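Local atomic coordinates of PA3566 protein (Pseudomonas aeruginosa, PDB entry 1X7V), a protein that is of unknown function but has the fold of the antibiotic biosynthesis monooxygenase family, which suggests, without proving, an oxidoreductase activity. Residues 29-34 / 55-60; 5-10 / 65-70; 11-16 / 21-26. All blocks are in the same frame, centred on the assembly; numbering follows the deposited sequence.

Interaction 1: residues 29-34 / 55-60; sequences ALVAPS and FYMIEQ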
loop_
_atom_site.group_PDB
_atom_site.type_symbol
_atom_site.label_atom_id
_atom_site.label_comp_id
_atom_site.label_asym_id
_atom_site.label_seq_id
_atom_site.Cartn_x
_atom_site.Cartn_y
_atom_site.Cartn_z
ATOM N N ALA A 29 8.995 3.868 -1.395
ATOM C CA ALA A 29 8.909 5.330 -1.382
ATOM C C ALA A 29 7.663 5.770 -0.674
ATOM O O ALA A 29 7.600 6.926 -0.156
ATOM C CB ALA A 29 8.893 5.885 -2.779
ATOM N N LEU A 30 6.659 4.898 -0.682
ATOM C CA LEU A 30 5.369 5.242 -0.030
ATOM C C LEU A 30 5.409 5.266 1.501
ATOM O O LEU A 30 4.560 5.911 2.156
ATOM C CB LEU A 30 4.295 4.280 -0.505
ATOM C CG LEU A 30 3.894 4.474 -1.970
ATOM C CD1 LEU A 30 3.012 3.322 -2.460
ATOM C CD2 LEU A 30 3.150 5.735 -2.106
ATOM N N VAL A 31 6.329 4.499 2.088
ATOM C CA VAL A 31 6.180 4.128 3.470
ATOM C C VAL A 31 6.389 5.282 4.480
ATOM O O VAL A 31 5.514 5.526 5.328
ATOM C CB VAL A 31 7.046 2.852 3.776
ATOM C CG1 VAL A 31 6.949 2.469 5.260
ATOM C CG2 VAL A 31 6.605 1.692 2.886
ATOM N N ALA A 32 7.531 5.969 4.418
ATOM C CA ALA A 32 7.803 7.005 5.402
ATOM C C ALA A 32 6.747 8.115 5.317
ATOM O O ALA A 32 6.200 8.514 6.361
ATOM C CB ALA A 32 9.187 7.572 5.230
ATOM N N PRO A 33 6.452 8.626 4.112
ATOM C CA PRO A 33 5.476 9.718 4.103
ATOM C C PRO A 33 4.088 9.253 4.533
ATOM O O PRO A 33 3.322 10.041 5.155
ATOM C CB PRO A 33 5.505 10.228 2.665
ATOM C CG PRO A 33 6.134 9.160 1.881
ATOM C CD PRO A 33 7.005 8.380 2.768
ATOM N N SER A 34 3.724 8.023 4.192
ATOM C CA SER A 34 2.399 7.519 4.587
ATOM C C SER A 34 2.284 7.342 6.101
ATOM O O SER A 34 1.257 7.677 6.707
ATOM C CB SER A 34 2.042 6.245 3.848
ATOM O OG SER A 34 1.916 6.429 2.447
ATOM N N PHE A 55 3.957 -8.436 -3.168
ATOM C CA PHE A 55 4.157 -7.504 -2.057
ATOM C C PHE A 55 2.830 -7.262 -1.387
ATOM O O PHE A 55 1.780 -7.399 -2.023
ATOM C CB PHE A 55 4.679 -6.159 -2.535
ATOM C CG PHE A 55 5.971 -6.249 -3.300
ATOM C CD1 PHE A 55 5.987 -6.518 -4.654
ATOM C CD2 PHE A 55 7.161 -6.174 -2.639
ATOM C CE1 PHE A 55 7.211 -6.657 -5.314
ATOM C CE2 PHE A 55 8.297 -6.293 -3.271
ATOM C CZ PHE A 55 8.315 -6.541 -4.634
ATOM N N TYR A 56 2.908 -6.890 -0.115
ATOM C CA TYR A 56 1.707 -6.684 0.716
ATOM C C TYR A 56 1.899 -5.436 1.495
ATOM O O TYR A 56 2.907 -5.321 2.210
ATOM C CB TYR A 56 1.516 -7.843 1.711
ATOM C CG TYR A 56 1.487 -9.200 1.088
ATOM C CD1 TYR A 56 2.675 -9.910 0.841
ATOM C CD2 TYR A 56 0.297 -9.791 0.703
ATOM C CE1 TYR A 56 2.673 -11.199 0.266
ATOM C CE2 TYR A 56 0.284 -11.076 0.126
ATOM C CZ TYR A 56 1.484 -11.761 -0.107
ATOM O OH TYR A 56 1.491 -13.027 -0.682
HETATM N N MSE A 57 0.952 -4.487 1.383
HETATM C CA MSE A 57 0.966 -3.337 2.289
HETATM C C MSE A 57 -0.128 -3.606 3.322
HETATM O O MSE A 57 -1.271 -3.837 2.939
HETATM C CB MSE A 57 0.684 -2.018 1.541
HETATM C CG MSE A 57 1.088 -0.782 2.262
HETATM SE SE MSE A 57 3.064 -0.621 2.176
HETATM C CE MSE A 57 3.251 0.095 0.221
ATOM N N ILE A 58 0.230 -3.593 4.595
ATOM C CA ILE A 58 -0.730 -3.720 5.699
ATOM C C ILE A 58 -0.847 -2.332 6.282
ATOM O O ILE A 58 0.127 -1.735 6.756
ATOM C CB ILE A 58 -0.334 -4.760 6.778
ATOM C CG1 ILE A 58 -0.092 -6.173 6.148
ATOM C CG2 ILE A 58 -1.421 -4.822 7.888
ATOM C CD1 ILE A 58 0.423 -7.170 7.118
ATOM N N GLU A 59 -2.069 -1.816 6.270
ATOM C CA GLU A 59 -2.348 -0.435 6.640
ATOM C C GLU A 59 -3.501 -0.412 7.667
ATOM O O GLU A 59 -4.408 -1.233 7.568
ATOM C CB GLU A 59 -2.777 0.372 5.417
ATOM C CG GLU A 59 -1.880 0.278 4.194
ATOM C CD GLU A 59 -2.410 1.018 3.008
ATOM O OE1 GLU A 59 -3.276 1.918 3.182
ATOM O OE2 GLU A 59 -1.939 0.724 1.869
ATOM N N GLN A 60 -3.453 0.521 8.608
ATOM C CA GLN A 60 -4.592 0.813 9.487
ATOM C C GLN A 60 -4.832 2.323 9.441
ATOM O O GLN A 60 -3.901 3.151 9.545
ATOM C CB GLN A 60 -4.333 0.353 10.917
ATOM C CG GLN A 60 -4.234 -1.145 11.124
ATOM C CD GLN A 60 -4.102 -1.472 12.572
ATOM O OE1 GLN A 60 -5.029 -1.218 13.353
ATOM N NE2 GLN A 60 -2.922 -1.954 12.980
#
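Leu-30 and Val-31, on helix 20-36, receive the side chain of Met-57, deposited as selenomethionine, which rises from strand 54-61. Two atoms of that side chain do the touching, one for each helix residue. The terminal methyl CE of Met-57 lies 4.2 Å from CD1 of Leu-30, while SE of Met-57 is 4.3 Å from CG2 of Val-31. Both separations belong to loose apolar packing, in keeping with a modest 97 Å² buried in all. The torsions explain how one residue serves both partners: CG of Met-57 stands nearly anti to its backbone N (chi1 -162°), and bends at the next two bonds send CE partly along the strand, toward the Phe-55 end, where CD1 of Leu-30 meets it. Leu-30 directs its CB at the strand, whereas Val-31 sits on the flank of the helix and meets the selenium with one branch.

One turn on, Ser-34 braces the backbone of Leu-30. Its OG donates to Leu-30 O over 2.7 Å, tilted 25° from the carbonyl plane, and Ser-34 N reaches the same oxygen at 3.1 Å from the opposite face. Two donors thus grip one carbonyl in a part of the helix that is kinked and where Pro-33 has no N-H to offer. Farther out, Leu-27 and Tyr-43 also touch Met-57, and Phe-79 of helix 74-80 packs on Leu-30. Backbone bonds between Met-57 and Ala-11 fix the strand against its neighbour 7-15. A helix laid by apolar side chains over the central strands of a four-stranded antiparallel sheet of order 2-3-1-4 is the arrangement of the alpha-beta plait, the ferredoxin-like fold.

Interaction 2: residues 5-10 / 65-70; sequences TPLTLI and AALERH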
loop_
_atom_site.group_PDB
_atom_site.type_symbol
_atom_site.label_atom_id
_atom_site.label_comp_id
_atom_site.label_asym_id
_atom_site.label_seq_id
_atom_site.Cartn_x
_atom_site.Cartn_y
_atom_site.Cartn_z
ATOM N N THR A 5 -13.322 1.142 15.696
ATOM C CA THR A 5 -12.233 0.263 15.293
ATOM C C THR A 5 -11.597 0.865 14.055
ATOM O O THR A 5 -12.296 1.219 13.098
ATOM C CB THR A 5 -12.777 -1.124 14.970
ATOM O OG1 THR A 5 -13.542 -1.555 16.091
ATOM C CG2 THR A 5 -11.656 -2.142 14.669
ATOM N N PRO A 6 -10.258 0.960 14.041
ATOM C CA PRO A 6 -9.646 1.371 12.774
ATOM C C PRO A 6 -10.005 0.460 11.579
ATOM O O PRO A 6 -10.252 -0.749 11.742
ATOM C CB PRO A 6 -8.147 1.223 13.046
ATOM C CG PRO A 6 -8.004 1.164 14.447
ATOM C CD PRO A 6 -9.242 0.588 15.025
ATOM N N LEU A 7 -9.993 1.054 10.395
ATOM C CA LEU A 7 -10.072 0.332 9.137
ATOM C C LEU A 7 -8.714 -0.296 8.811
ATOM O O LEU A 7 -7.714 0.427 8.695
ATOM C CB LEU A 7 -10.368 1.295 7.996
ATOM C CG LEU A 7 -10.405 0.717 6.567
ATOM C CD1 LEU A 7 -11.425 -0.392 6.407
ATOM C CD2 LEU A 7 -10.763 1.912 5.643
ATOM N N THR A 8 -8.663 -1.605 8.685
ATOM C CA THR A 8 -7.451 -2.263 8.210
ATOM C C THR A 8 -7.595 -2.456 6.694
ATOM O O THR A 8 -8.692 -2.770 6.188
ATOM C CB THR A 8 -7.199 -3.615 8.960
ATOM O OG1 THR A 8 -6.953 -3.373 10.366
ATOM C CG2 THR A 8 -5.994 -4.396 8.344
ATOM N N LEU A 9 -6.513 -2.211 5.965
ATOM C CA LEU A 9 -6.464 -2.435 4.516
ATOM C C LEU A 9 -5.278 -3.320 4.275
ATOM O O LEU A 9 -4.235 -3.093 4.848
ATOM C CB LEU A 9 -6.310 -1.106 3.768
ATOM C CG LEU A 9 -7.425 -0.545 2.943
ATOM C CD1 LEU A 9 -8.491 0.006 3.864
ATOM C CD2 LEU A 9 -6.966 0.581 1.998
ATOM N N ILE A 10 -5.436 -4.346 3.442
ATOM C CA ILE A 10 -4.310 -5.138 2.982
ATOM C C ILE A 10 -4.336 -5.029 1.457
ATOM O O ILE A 10 -5.335 -5.380 0.822
ATOM C CB ILE A 10 -4.405 -6.620 3.413
ATOM C CG1 ILE A 10 -4.500 -6.768 4.934
ATOM C CG2 ILE A 10 -3.220 -7.428 2.834
ATOM C CD1 ILE A 10 -5.042 -8.140 5.318
ATOM N N ALA A 65 -12.147 8.915 6.254
ATOM C CA ALA A 65 -11.683 10.249 5.873
ATOM C C ALA A 65 -10.162 10.291 5.839
ATOM O O ALA A 65 -9.582 10.917 4.950
ATOM C CB ALA A 65 -12.196 11.278 6.783
ATOM N N ALA A 66 -9.528 9.598 6.781
ATOM C CA ALA A 66 -8.060 9.517 6.784
ATOM C C ALA A 66 -7.546 8.778 5.562
ATOM O O ALA A 66 -6.624 9.252 4.884
ATOM C CB ALA A 66 -7.551 8.900 8.075
ATOM N N LEU A 67 -8.172 7.654 5.223
ATOM C CA LEU A 67 -7.823 6.929 3.991
ATOM C C LEU A 67 -8.046 7.774 2.736
ATOM O O LEU A 67 -7.233 7.758 1.804
ATOM C CB LEU A 67 -8.616 5.625 3.889
ATOM C CG LEU A 67 -8.490 4.789 2.610
ATOM C CD1 LEU A 67 -7.036 4.548 2.321
ATOM C CD2 LEU A 67 -9.276 3.477 2.676
ATOM N N GLU A 68 -9.152 8.488 2.696
ATOM C CA GLU A 68 -9.479 9.364 1.556
ATOM C C GLU A 68 -8.432 10.468 1.375
ATOM O O GLU A 68 -7.922 10.693 0.294
ATOM C CB GLU A 68 -10.907 9.902 1.703
ATOM C CG GLU A 68 -12.028 9.133 0.851
ATOM C CD GLU A 68 -12.451 7.650 1.225
ATOM O OE1 GLU A 68 -13.691 7.427 1.314
ATOM O OE2 GLU A 68 -11.618 6.692 1.335
ATOM N N ARG A 69 -8.034 11.092 2.468
ATOM C CA ARG A 69 -6.921 12.049 2.429
ATOM C C ARG A 69 -5.586 11.422 1.916
ATOM O O ARG A 69 -4.858 12.003 1.120
ATOM C CB ARG A 69 -6.745 12.619 3.832
ATOM C CG ARG A 69 -7.836 13.529 4.318
ATOM C CD ARG A 69 -7.350 14.352 5.523
ATOM N NE ARG A 69 -6.906 13.500 6.626
ATOM C CZ ARG A 69 -7.709 13.023 7.578
ATOM N NH1 ARG A 69 -9.017 13.298 7.557
ATOM N NH2 ARG A 69 -7.207 12.231 8.539
ATOM N N HIS A 70 -5.247 10.237 2.385
ATOM C CA HIS A 70 -4.076 9.524 1.879
ATOM C C HIS A 70 -3.994 9.471 0.345
ATOM O O HIS A 70 -2.930 9.697 -0.246
ATOM C CB HIS A 70 -4.035 8.128 2.504
ATOM C CG HIS A 70 -3.000 7.208 1.934
ATOM N ND1 HIS A 70 -1.642 7.439 2.036
ATOM C CD2 HIS A 70 -3.135 6.027 1.282
ATOM C CE1 HIS A 70 -0.990 6.436 1.469
ATOM N NE2 HIS A 70 -1.875 5.576 0.987
#
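Leu-67, on helix 64-71, loses 60 Å² to the strand opposite, somewhat more than Leu-9 (30 Å²) and Leu-7 (22 Å²) lose together, and these three leucines make the contact. The methyl CD2 of Leu-67 is the shared point. It lies 3.7 Å from CD2 of Leu-7 and 3.8 Å from CD1 of Leu-9, with CD2 of Leu-9 at the same 3.8 Å; the second methyl of Leu-67, CD1, adds a 4.0 Å approach to Leu-9 CD2. Leu-9 and Leu-67 therefore meet end on, both methyls of Leu-9 turned to the helix, while the side chains of Leu-7 and Leu-67 run at a slant to one another.

The CA atoms of Leu-7 and Leu-67 are 8.7 Å apart, and extended first torsions help to span that gap: CG is anti to the backbone N in both residues (chi1 176° and 174°). In Leu-9 an off-staggered chi1 of -110° accompanies the placing of both its methyls against CD2 of Leu-67.

The strand residues are set by backbone bonds of Leu-7 with Trp-61 and of Leu-9 with Glu-59, and the side chain of Trp-61 also touches Leu-67. Tyr-96 of strand 87-96 packs on Leu-7. Each of the three leucines also touches a neighbouring molecule in the crystal. Every touching atom across the two segments is a methyl carbon, so the contact rests on dispersion and on the exclusion of water, with no directional bond to dictate the exact rotation of either side chain.

Interaction 3: residues 11-16 / 21-26; sequences ATITAA and EALERE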
loop_
_atom_site.group_PDB
_atom_site.type_symbol
_atom_site.label_atom_id
_atom_site.label_comp_id
_atom_site.label_asym_id
_atom_site.label_seq_id
_atom_site.Cartn_x
_atom_site.Cartn_y
_atom_site.Cartn_z
ATOM N N ALA A 11 -3.250 -4.508 0.902
ATOM C CA ALA A 11 -3.112 -4.335 -0.537
ATOM C C ALA A 11 -2.119 -5.404 -0.955
ATOM O O ALA A 11 -1.037 -5.427 -0.418
ATOM C CB ALA A 11 -2.581 -2.944 -0.867
ATOM N N THR A 12 -2.527 -6.316 -1.823
ATOM C CA THR A 12 -1.640 -7.340 -2.378
ATOM C C THR A 12 -1.324 -6.892 -3.804
ATOM O O THR A 12 -2.217 -6.775 -4.667
ATOM C CB THR A 12 -2.264 -8.720 -2.359
ATOM O OG1 THR A 12 -2.675 -9.089 -1.030
ATOM C CG2 THR A 12 -1.259 -9.735 -2.819
ATOM N N ILE A 13 -0.056 -6.539 -4.024
ATOM C CA ILE A 13 0.398 -5.970 -5.266
ATOM C C ILE A 13 1.348 -6.973 -5.939
ATOM O O ILE A 13 2.308 -7.421 -5.320
ATOM C CB ILE A 13 1.069 -4.642 -5.014
ATOM C CG1 ILE A 13 0.126 -3.762 -4.194
ATOM C CG2 ILE A 13 1.387 -3.972 -6.343
ATOM C CD1 ILE A 13 0.380 -2.276 -4.256
ATOM N N THR A 14 1.068 -7.302 -7.195
ATOM C CA THR A 14 1.850 -8.299 -7.968
ATOM C C THR A 14 2.528 -7.560 -9.103
ATOM O O THR A 14 1.840 -6.946 -9.957
ATOM C CB THR A 14 0.972 -9.409 -8.575
ATOM O OG1 THR A 14 0.110 -9.995 -7.573
ATOM C CG2 THR A 14 1.837 -10.479 -9.138
ATOM N N ALA A 15 3.865 -7.605 -9.131
ATOM C CA ALA A 15 4.623 -6.990 -10.218
ATOM C C ALA A 15 4.536 -7.833 -11.492
ATOM O O ALA A 15 4.457 -9.065 -11.429
ATOM C CB ALA A 15 6.059 -6.824 -9.811
ATOM N N ALA A 16 4.577 -7.177 -12.639
ATOM C CA ALA A 16 4.691 -7.840 -13.891
ATOM C C ALA A 16 5.981 -8.673 -13.861
ATOM O O ALA A 16 6.969 -8.223 -13.271
ATOM C CB ALA A 16 4.792 -6.836 -15.024
ATOM N N GLU A 21 11.996 -5.773 -8.753
ATOM C CA GLU A 21 12.880 -4.814 -8.142
ATOM C C GLU A 21 12.420 -3.385 -8.350
ATOM O O GLU A 21 12.546 -2.553 -7.436
ATOM C CB GLU A 21 14.289 -4.986 -8.676
ATOM C CG GLU A 21 14.889 -6.365 -8.327
ATOM C CD GLU A 21 15.483 -6.498 -6.900
ATOM O OE1 GLU A 21 14.867 -6.031 -5.892
ATOM O OE2 GLU A 21 16.568 -7.132 -6.778
ATOM N N ALA A 22 11.911 -3.096 -9.542
ATOM C CA ALA A 22 11.423 -1.765 -9.868
ATOM C C ALA A 22 10.193 -1.456 -9.010
ATOM O O ALA A 22 10.038 -0.350 -8.433
ATOM C CB ALA A 22 11.074 -1.651 -11.356
ATOM N N LEU A 23 9.296 -2.411 -8.908
ATOM C CA LEU A 23 8.105 -2.198 -8.081
ATOM C C LEU A 23 8.412 -1.996 -6.557
ATOM O O LEU A 23 7.817 -1.124 -5.888
ATOM C CB LEU A 23 7.097 -3.344 -8.339
ATOM C CG LEU A 23 5.803 -3.255 -7.482
ATOM C CD1 LEU A 23 5.134 -1.923 -7.812
ATOM C CD2 LEU A 23 4.851 -4.458 -7.643
ATOM N N GLU A 24 9.317 -2.787 -6.002
ATOM C CA GLU A 24 9.777 -2.636 -4.627
ATOM C C GLU A 24 10.330 -1.234 -4.384
ATOM O O GLU A 24 10.028 -0.653 -3.353
ATOM C CB GLU A 24 10.867 -3.656 -4.309
ATOM C CG GLU A 24 11.473 -3.512 -2.885
ATOM C CD GLU A 24 12.521 -4.593 -2.581
ATOM O OE1 GLU A 24 12.390 -5.739 -3.104
ATOM O OE2 GLU A 24 13.454 -4.302 -1.797
ATOM N N ARG A 25 11.146 -0.724 -5.321
ATOM C CA ARG A 25 11.714 0.630 -5.246
ATOM C C ARG A 25 10.579 1.628 -5.107
ATOM O O ARG A 25 10.606 2.484 -4.250
ATOM C CB ARG A 25 12.548 0.935 -6.489
ATOM C CG ARG A 25 13.116 2.284 -6.467
ATOM C CD ARG A 25 14.165 2.462 -7.512
ATOM N NE ARG A 25 13.645 2.130 -8.800
ATOM C CZ ARG A 25 14.147 1.205 -9.623
ATOM N NH1 ARG A 25 15.274 0.515 -9.364
ATOM N NH2 ARG A 25 13.526 1.014 -10.750
ATOM N N GLU A 26 9.560 1.478 -5.934
ATOM C CA GLU A 26 8.443 2.392 -5.959
ATOM C C GLU A 26 7.583 2.299 -4.704
ATOM O O GLU A 26 7.175 3.342 -4.158
ATOM C CB GLU A 26 7.619 2.162 -7.230
ATOM C CG GLU A 26 8.381 2.532 -8.510
ATOM C CD GLU A 26 8.879 4.004 -8.555
ATOM O OE1 GLU A 26 8.004 4.901 -8.628
ATOM O OE2 GLU A 26 10.139 4.277 -8.550
#
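The peptide group joining Thr-14 to Ala-15 carries the methyl CD2 of Leu-23 on one of its faces: the methyl sits almost straight above the nitrogen, 3.6 Å from Ala-15 N and 4.1 Å from Thr-14 C. CD2 of Leu-23 also presses on CB of Ala-15 at 3.4 Å, tighter than usual for two carbons. Behind it, CB of Leu-23 lies 3.9 Å from CB of Ala-15. On its other flank, Leu-23 CD2 is 3.7 Å from CG2 of Ile-13, the two side chains passing at an angle.

Leu-23 thus settles between Ile-13 and Ala-15, alternate residues whose CB atoms point at the helix; the CB of the intervening Thr-14 points away. Extension of Leu-23, with CG anti to the backbone N (chi1 178°), carries its methyl down to the strand. The branch of Ile-13 that answers is likewise the one opposite its backbone N. The small side chain of Ala-15 permits the close approach, its CA being 6.3 Å from that of Leu-23.

Strand 11-15 and helix 21-26 run at 141° to each other, their axes 8.8 Å apart, as the helix returns over the sheet after the short connection. Leu-23 also touches Phe-55 of strand 54-61 and Leu-87 of strand 87-96, the two neighbours that border strand 7-15, so the one side chain of Leu-23 reaches three adjacent strands, 54-61, 7-15 and 87-96.

From the N terminus, strand 7-15 comes first and carries the touching residues of both interaction 2 (segment 5-10) and interaction 3 (segment 11-16). Interaction 3 closes a short loop where helix 20-36 doubles back. Interaction 1 then opens farther along that helix and closes on strand 54-61, after the chain has passed through strand 40-47. Interaction 2 closes last, when helix 64-71 reaches the start of strand 7-15, and its long loop encloses the other two, which stand in series. Interactions 2 and 3 lie about 21 Å apart (centres), on opposite sides of the chain's centre. Pairing of strands 7-15 and 54-61 joins interaction 1 to both.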